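Long-range contact in Myo-inositol-1-phosphate synthase-related protein (Thermotoga maritima MSB8, PDB 3CIN), which belongs to the myo-inositol-1-phosphate synthase family and binds nicotinamide-adenine-dinucleotide and a magnesium ion, with a Rossmann-type parallel sheet in its fold: residues R349-M363 and K372-W386. Sequence-based numbering, arbitrary orientation.
Sequences RKEFGTVYPVNAFYM and KNIPRIIAYEKMRIW
Helix 376-386 packs roughly antiparallel, the short axes at 143°, on helix 356-362, which follows strand 353-354, the outermost strand of the parallel sheet within the chain; Trp-386 closes one end of this pair and Arg-376 the other. The Trp-386 indole is sandwiched. Val-358 CG2 makes a CH-pi contact on one face of its six-membered ring, and Val-355 CG1 packs beside Trp-386 NE1 and CE2, while on the opposite face the Arg-349 guanidinium forms a cation-pi pair, Arg-349 CZ 4.3 Å from the centroid. The same guanidinium, its plane turned 53° from the indole, grips Trp-386 O end-on through Arg-349 NH1 (2.8 Å) and NH2 (2.7 Å). In the indole plane, Trp-386 NE1 donates to Glu-351 OE1 (3.0 Å) on its syn side, and the carboxylate stands almost perpendicular to the ring. Midway, Phe-361 is a knob among Arg-376, Ala-379, Tyr-380 and Met-383, alongside Tyr-380, and a water bridges Pro-357 O and Ala-379 O. Met-383 SD lies at the edge of the Tyr-362 ring, a Met-aromatic contact, while the Tyr-362 hydroxyl bonds to Asp-338. At the far end, a bend at chi3 (-83°) helps bring Arg-376 NH1 to Phe-361 O (2.9 Å) and Met-363 O (3.1 Å), above both carbonyl planes. Tyr-356 OH donates to Lys-372 O (2.7 Å). Around a largely apolar middle, Arg-376 thus ties its helix start to the C-terminal end of helix 356-362; Arg-349, salt-bridged to Glu-351 and probably partly balanced in charge, ties its loop to the end of helix 376-386, while the Glu-351 bond and packing on both faces restrain the indole.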
loop_
_atom_site.group_PDB
_atom_site.type_symbol
_atom_site.label_atom_id
_atom_site.label_comp_id
_atom_site.label_asym_id
_atom_site.label_seq_id
_atom_site.Cartn_x
_atom_site.Cartn_y
_atom_site.Cartn_z
ATOM N N ARG A 349 43.722 2.164 14.285
ATOM C CA ARG A 349 44.444 1.510 13.188
ATOM C C ARG A 349 45.176 2.457 12.215
ATOM O O ARG A 349 45.783 2.000 11.255
ATOM C CB ARG A 349 43.445 0.727 12.351
ATOM C CG ARG A 349 42.856 -0.452 13.064
ATOM C CD ARG A 349 41.897 -1.100 12.117
ATOM N NE ARG A 349 41.107 -2.138 12.741
ATOM C CZ ARG A 349 40.111 -2.756 12.110
ATOM N NH1 ARG A 349 39.809 -2.431 10.870
ATOM N NH2 ARG A 349 39.412 -3.678 12.740
ATOM N N LYS A 350 45.068 3.766 12.424
ATOM C CA LYS A 350 45.639 4.773 11.519
ATOM C C LYS A 350 45.152 4.658 10.072
ATOM O O LYS A 350 45.896 4.866 9.137
ATOM C CB LYS A 350 47.175 4.806 11.615
ATOM C CG LYS A 350 47.646 4.913 13.043
ATOM C CD LYS A 350 49.082 5.342 13.148
ATOM C CE LYS A 350 49.667 4.964 14.490
ATOM N NZ LYS A 350 48.752 5.269 15.605
ATOM N N GLU A 351 43.870 4.364 9.883
ATOM C CA GLU A 351 43.347 4.196 8.520
ATOM C C GLU A 351 42.810 5.558 8.032
ATOM O O GLU A 351 41.592 5.748 7.875
ATOM C CB GLU A 351 42.211 3.152 8.473
ATOM C CG GLU A 351 42.637 1.733 8.836
ATOM C CD GLU A 351 41.620 0.680 8.365
ATOM O OE1 GLU A 351 40.640 1.053 7.670
ATOM O OE2 GLU A 351 41.830 -0.529 8.669
ATOM N N PHE A 352 43.718 6.484 7.750
ATOM C CA PHE A 352 43.350 7.827 7.360
ATOM C C PHE A 352 42.900 7.902 5.904
ATOM O O PHE A 352 43.309 7.101 5.061
ATOM C CB PHE A 352 44.469 8.795 7.682
ATOM C CG PHE A 352 44.979 8.681 9.096
ATOM C CD1 PHE A 352 44.112 8.816 10.186
ATOM C CD2 PHE A 352 46.310 8.444 9.338
ATOM C CE1 PHE A 352 44.601 8.728 11.485
ATOM C CE2 PHE A 352 46.804 8.358 10.634
ATOM C CZ PHE A 352 45.954 8.490 11.698
ATOM N N GLY A 353 42.112 8.915 5.606
ATOM C CA GLY A 353 41.400 9.020 4.330
ATOM C C GLY A 353 39.992 8.568 4.572
ATOM O O GLY A 353 39.451 8.773 5.647
ATOM N N THR A 354 39.384 7.908 3.612
ATOM C CA THR A 354 37.989 7.421 3.881
ATOM C C THR A 354 37.982 5.899 3.892
ATOM O O THR A 354 38.910 5.264 3.366
ATOM C CB THR A 354 36.917 8.040 2.957
ATOM O OG1 THR A 354 35.624 7.878 3.562
ATOM C CG2 THR A 354 36.911 7.476 1.592
ATOM N N VAL A 355 37.013 5.305 4.569
ATOM C CA VAL A 355 37.002 3.847 4.780
ATOM C C VAL A 355 35.727 3.245 4.109
ATOM O O VAL A 355 34.678 3.139 4.709
ATOM C CB VAL A 355 37.050 3.528 6.303
ATOM C CG1 VAL A 355 37.093 2.027 6.567
ATOM C CG2 VAL A 355 38.267 4.250 6.960
ATOM N N TYR A 356 35.885 2.759 2.871
ATOM C CA TYR A 356 34.735 2.208 2.135
ATOM C C TYR A 356 34.004 1.052 2.838
ATOM O O TYR A 356 32.807 1.015 2.803
ATOM C CB TYR A 356 35.178 1.775 0.756
ATOM C CG TYR A 356 34.087 1.183 -0.077
ATOM C CD1 TYR A 356 33.033 1.983 -0.552
ATOM C CD2 TYR A 356 34.098 -0.158 -0.430
ATOM C CE1 TYR A 356 32.052 1.428 -1.391
ATOM C CE2 TYR A 356 33.100 -0.725 -1.217
ATOM C CZ TYR A 356 32.077 0.077 -1.686
ATOM O OH TYR A 356 31.099 -0.442 -2.524
ATOM N N PRO A 357 34.714 0.102 3.483
ATOM C CA PRO A 357 34.001 -1.014 4.150
ATOM C C PRO A 357 32.983 -0.534 5.174
ATOM O O PRO A 357 31.914 -1.134 5.278
ATOM C CB PRO A 357 35.138 -1.797 4.817
ATOM C CG PRO A 357 36.322 -1.546 3.894
ATOM C CD PRO A 357 36.186 -0.110 3.492
ATOM N N VAL A 358 33.276 0.577 5.836
ATOM C CA VAL A 358 32.291 1.232 6.721
ATOM C C VAL A 358 31.223 2.008 5.938
ATOM O O VAL A 358 30.023 1.840 6.142
ATOM C CB VAL A 358 32.992 2.122 7.737
ATOM C CG1 VAL A 358 32.019 2.933 8.593
ATOM C CG2 VAL A 358 33.864 1.258 8.694
ATOM N N ASN A 359 31.659 2.880 5.036
ATOM C CA ASN A 359 30.753 3.722 4.275
ATOM C C ASN A 359 29.731 2.880 3.532
ATOM O O ASN A 359 28.574 3.271 3.466
ATOM C CB ASN A 359 31.504 4.570 3.238
ATOM C CG ASN A 359 32.520 5.490 3.877
ATOM O OD1 ASN A 359 32.321 5.969 5.022
ATOM N ND2 ASN A 359 33.500 5.898 3.052
ATOM N N ALA A 360 30.172 1.795 2.924
ATOM C CA ALA A 360 29.248 1.008 2.087
ATOM C C ALA A 360 27.987 0.515 2.804
ATOM O O ALA A 360 26.932 0.318 2.163
ATOM C CB ALA A 360 29.985 -0.143 1.471
ATOM N N PHE A 361 28.097 0.246 4.098
ATOM C CA PHE A 361 26.976 -0.198 4.858
ATOM C C PHE A 361 26.185 0.969 5.436
ATOM O O PHE A 361 24.979 0.992 5.403
ATOM C CB PHE A 361 27.362 -1.120 6.030
ATOM C CG PHE A 361 26.146 -1.605 6.809
ATOM C CD1 PHE A 361 25.240 -2.493 6.217
ATOM C CD2 PHE A 361 25.834 -1.110 8.054
ATOM C CE1 PHE A 361 24.058 -2.864 6.894
ATOM C CE2 PHE A 361 24.651 -1.518 8.741
ATOM C CZ PHE A 361 23.787 -2.394 8.143
ATOM N N TYR A 362 26.881 1.944 6.012
ATOM C CA TYR A 362 26.210 2.988 6.768
ATOM C C TYR A 362 25.709 4.239 6.016
ATOM O O TYR A 362 24.940 5.046 6.561
ATOM C CB TYR A 362 27.120 3.413 7.942
ATOM C CG TYR A 362 27.263 2.368 9.005
ATOM C CD1 TYR A 362 26.321 2.239 10.026
ATOM C CD2 TYR A 362 28.301 1.520 9.018
ATOM C CE1 TYR A 362 26.477 1.289 11.021
ATOM C CE2 TYR A 362 28.453 0.556 9.996
ATOM C CZ TYR A 362 27.532 0.417 10.989
ATOM O OH TYR A 362 27.727 -0.567 11.935
ATOM N N MET A 363 26.149 4.384 4.775
ATOM C CA MET A 363 25.977 5.626 4.034
ATOM C C MET A 363 25.294 5.328 2.745
ATOM O O MET A 363 25.575 4.306 2.094
ATOM C CB MET A 363 27.327 6.261 3.731
ATOM C CG MET A 363 28.165 6.610 4.908
ATOM S SD MET A 363 27.486 7.991 5.816
ATOM C CE MET A 363 28.479 8.085 7.323
ATOM N N LYS A 372 31.105 2.836 -5.357
ATOM C CA LYS A 372 29.674 2.966 -5.517
ATOM C C LYS A 372 28.908 2.074 -4.535
ATOM O O LYS A 372 29.504 1.267 -3.804
ATOM C CB LYS A 372 29.242 2.661 -6.935
ATOM C CG LYS A 372 29.461 1.266 -7.354
ATOM C CD LYS A 372 28.800 0.959 -8.702
ATOM C CE LYS A 372 28.653 -0.517 -8.878
ATOM N NZ LYS A 372 29.861 -1.232 -8.348
ATOM N N ASN A 373 27.592 2.255 -4.495
ATOM C CA ASN A 373 26.757 1.420 -3.662
ATOM C C ASN A 373 26.804 -0.051 -4.161
ATOM O O ASN A 373 26.839 -0.304 -5.355
ATOM C CB ASN A 373 25.332 1.898 -3.699
ATOM C CG ASN A 373 25.092 3.083 -2.814
ATOM O OD1 ASN A 373 25.078 2.973 -1.568
ATOM N ND2 ASN A 373 24.888 4.185 -3.424
ATOM N N ILE A 374 26.726 -0.971 -3.197
ATOM C CA ILE A 374 26.583 -2.423 -3.421
ATOM C C ILE A 374 25.350 -2.870 -2.605
ATOM O O ILE A 374 24.918 -2.146 -1.718
ATOM C CB ILE A 374 27.838 -3.213 -3.016
ATOM C CG1 ILE A 374 28.247 -2.926 -1.565
ATOM C CG2 ILE A 374 28.981 -2.873 -3.981
ATOM C CD1 ILE A 374 29.348 -3.822 -1.063
ATOM N N PRO A 375 24.791 -4.068 -2.901
ATOM C CA PRO A 375 23.758 -4.576 -2.005
ATOM C C PRO A 375 24.180 -4.529 -0.536
ATOM O O PRO A 375 25.257 -4.939 -0.189
ATOM C CB PRO A 375 23.564 -6.009 -2.472
ATOM C CG PRO A 375 23.799 -5.879 -3.924
ATOM C CD PRO A 375 25.015 -5.009 -3.998
ATOM N N ARG A 376 23.293 -4.017 0.302
ATOM C CA ARG A 376 23.672 -3.722 1.669
ATOM C C ARG A 376 23.933 -4.948 2.555
ATOM O O ARG A 376 24.682 -4.842 3.524
ATOM C CB ARG A 376 22.656 -2.783 2.314
ATOM C CG ARG A 376 23.324 -1.650 3.059
ATOM C CD ARG A 376 22.381 -0.386 3.255
ATOM N NE ARG A 376 22.322 0.517 2.114
ATOM C CZ ARG A 376 23.245 1.426 1.825
ATOM N NH1 ARG A 376 24.297 1.560 2.600
ATOM N NH2 ARG A 376 23.113 2.200 0.755
ATOM N N ILE A 377 23.388 -6.115 2.213
ATOM C CA ILE A 377 23.737 -7.351 2.927
ATOM C C ILE A 377 25.185 -7.728 2.680
ATOM O O ILE A 377 25.903 -8.191 3.583
ATOM C CB ILE A 377 22.701 -8.512 2.604
ATOM C CG1 ILE A 377 21.316 -8.125 3.184
ATOM C CG2 ILE A 377 23.093 -9.836 3.306
ATOM C CD1 ILE A 377 20.061 -8.770 2.557
ATOM N N ILE A 378 25.642 -7.561 1.432
ATOM C CA ILE A 378 27.056 -7.760 1.111
ATOM C C ILE A 378 27.940 -6.728 1.843
ATOM O O ILE A 378 28.950 -7.092 2.472
ATOM C CB ILE A 378 27.264 -7.728 -0.401
ATOM C CG1 ILE A 378 26.453 -8.845 -1.064
ATOM C CG2 ILE A 378 28.739 -7.878 -0.758
ATOM C CD1 ILE A 378 26.544 -8.777 -2.622
ATOM N N ALA A 379 27.537 -5.462 1.796
ATOM C CA ALA A 379 28.228 -4.419 2.548
ATOM C C ALA A 379 28.298 -4.759 4.040
ATOM O O ALA A 379 29.341 -4.578 4.657
ATOM C CB ALA A 379 27.615 -3.078 2.362
ATOM N N TYR A 380 27.204 -5.238 4.603
ATOM C CA TYR A 380 27.164 -5.625 6.018
ATOM C C TYR A 380 28.180 -6.686 6.348
ATOM O O TYR A 380 28.949 -6.572 7.325
ATOM C CB TYR A 380 25.736 -6.099 6.361
ATOM C CG TYR A 380 25.583 -6.553 7.797
ATOM C CD1 TYR A 380 25.505 -5.630 8.833
ATOM C CD2 TYR A 380 25.513 -7.895 8.092
ATOM C CE1 TYR A 380 25.369 -6.066 10.158
ATOM C CE2 TYR A 380 25.348 -8.329 9.357
ATOM C CZ TYR A 380 25.278 -7.420 10.401
ATOM O OH TYR A 380 25.161 -7.919 11.694
ATOM N N GLU A 381 28.256 -7.756 5.543
ATOM C CA GLU A 381 29.193 -8.817 5.889
ATOM C C GLU A 381 30.626 -8.319 5.773
ATOM O O GLU A 381 31.471 -8.618 6.627
ATOM C CB GLU A 381 28.967 -10.057 5.042
ATOM C CG GLU A 381 27.566 -10.678 5.284
ATOM C CD GLU A 381 27.413 -11.554 6.584
ATOM O OE1 GLU A 381 27.857 -11.215 7.744
ATOM O OE2 GLU A 381 26.800 -12.644 6.418
ATOM N N LYS A 382 30.907 -7.511 4.757
ATOM C CA LYS A 382 32.264 -6.941 4.622
ATOM C C LYS A 382 32.646 -5.942 5.717
ATOM O O LYS A 382 33.795 -5.872 6.121
ATOM C CB LYS A 382 32.421 -6.300 3.249
ATOM C CG LYS A 382 32.397 -7.331 2.110
ATOM C CD LYS A 382 32.593 -6.646 0.745
ATOM C CE LYS A 382 32.725 -7.647 -0.429
ATOM N NZ LYS A 382 34.144 -7.944 -0.846
ATOM N N MET A 383 31.650 -5.220 6.209
ATOM C CA MET A 383 31.832 -4.297 7.312
ATOM C C MET A 383 32.097 -5.111 8.569
ATOM O O MET A 383 33.016 -4.778 9.285
ATOM C CB MET A 383 30.609 -3.405 7.486
ATOM C CG MET A 383 30.744 -2.351 8.507
ATOM S SD MET A 383 30.233 -2.965 10.141
ATOM C CE MET A 383 28.454 -3.202 9.845
ATOM N N ARG A 384 31.341 -6.184 8.826
ATOM C CA ARG A 384 31.674 -7.048 9.999
ATOM C C ARG A 384 33.132 -7.532 9.942
ATOM O O ARG A 384 33.854 -7.482 10.929
ATOM C CB ARG A 384 30.729 -8.209 10.127
ATOM C CG ARG A 384 29.267 -7.833 10.419
ATOM C CD ARG A 384 28.411 -9.078 10.655
ATOM N NE ARG A 384 28.859 -9.871 11.801
ATOM C CZ ARG A 384 28.503 -9.647 13.063
ATOM N NH1 ARG A 384 27.617 -8.699 13.370
ATOM N NH2 ARG A 384 29.003 -10.405 14.021
ATOM N N ILE A 385 33.581 -7.981 8.778
ATOM C CA ILE A 385 34.936 -8.486 8.652
ATOM C C ILE A 385 35.929 -7.369 8.946
ATOM O O ILE A 385 36.896 -7.600 9.623
ATOM C CB ILE A 385 35.199 -9.081 7.264
ATOM C CG1 ILE A 385 34.401 -10.376 7.097
ATOM C CG2 ILE A 385 36.714 -9.406 7.079
ATOM C CD1 ILE A 385 34.138 -10.777 5.613
ATOM N N TRP A 386 35.684 -6.173 8.426
ATOM C CA TRP A 386 36.562 -5.004 8.692
ATOM C C TRP A 386 36.670 -4.731 10.194
ATOM O O TRP A 386 37.759 -4.387 10.712
ATOM C CB TRP A 386 36.017 -3.758 7.979
ATOM C CG TRP A 386 36.877 -2.523 8.200
ATOM C CD1 TRP A 386 37.940 -2.097 7.439
ATOM C CD2 TRP A 386 36.762 -1.594 9.283
ATOM N NE1 TRP A 386 38.471 -0.961 7.975
ATOM C CE2 TRP A 386 37.740 -0.615 9.091
ATOM C CE3 TRP A 386 35.892 -1.481 10.375
ATOM C CZ2 TRP A 386 37.925 0.449 9.998
ATOM C CZ3 TRP A 386 36.072 -0.439 11.254
ATOM C CH2 TRP A 386 37.078 0.500 11.070
HETATM O O HOH W 1 31.185 -2.819 3.497
HETATM O O HOH W 2 26.518 0.475 -0.512
#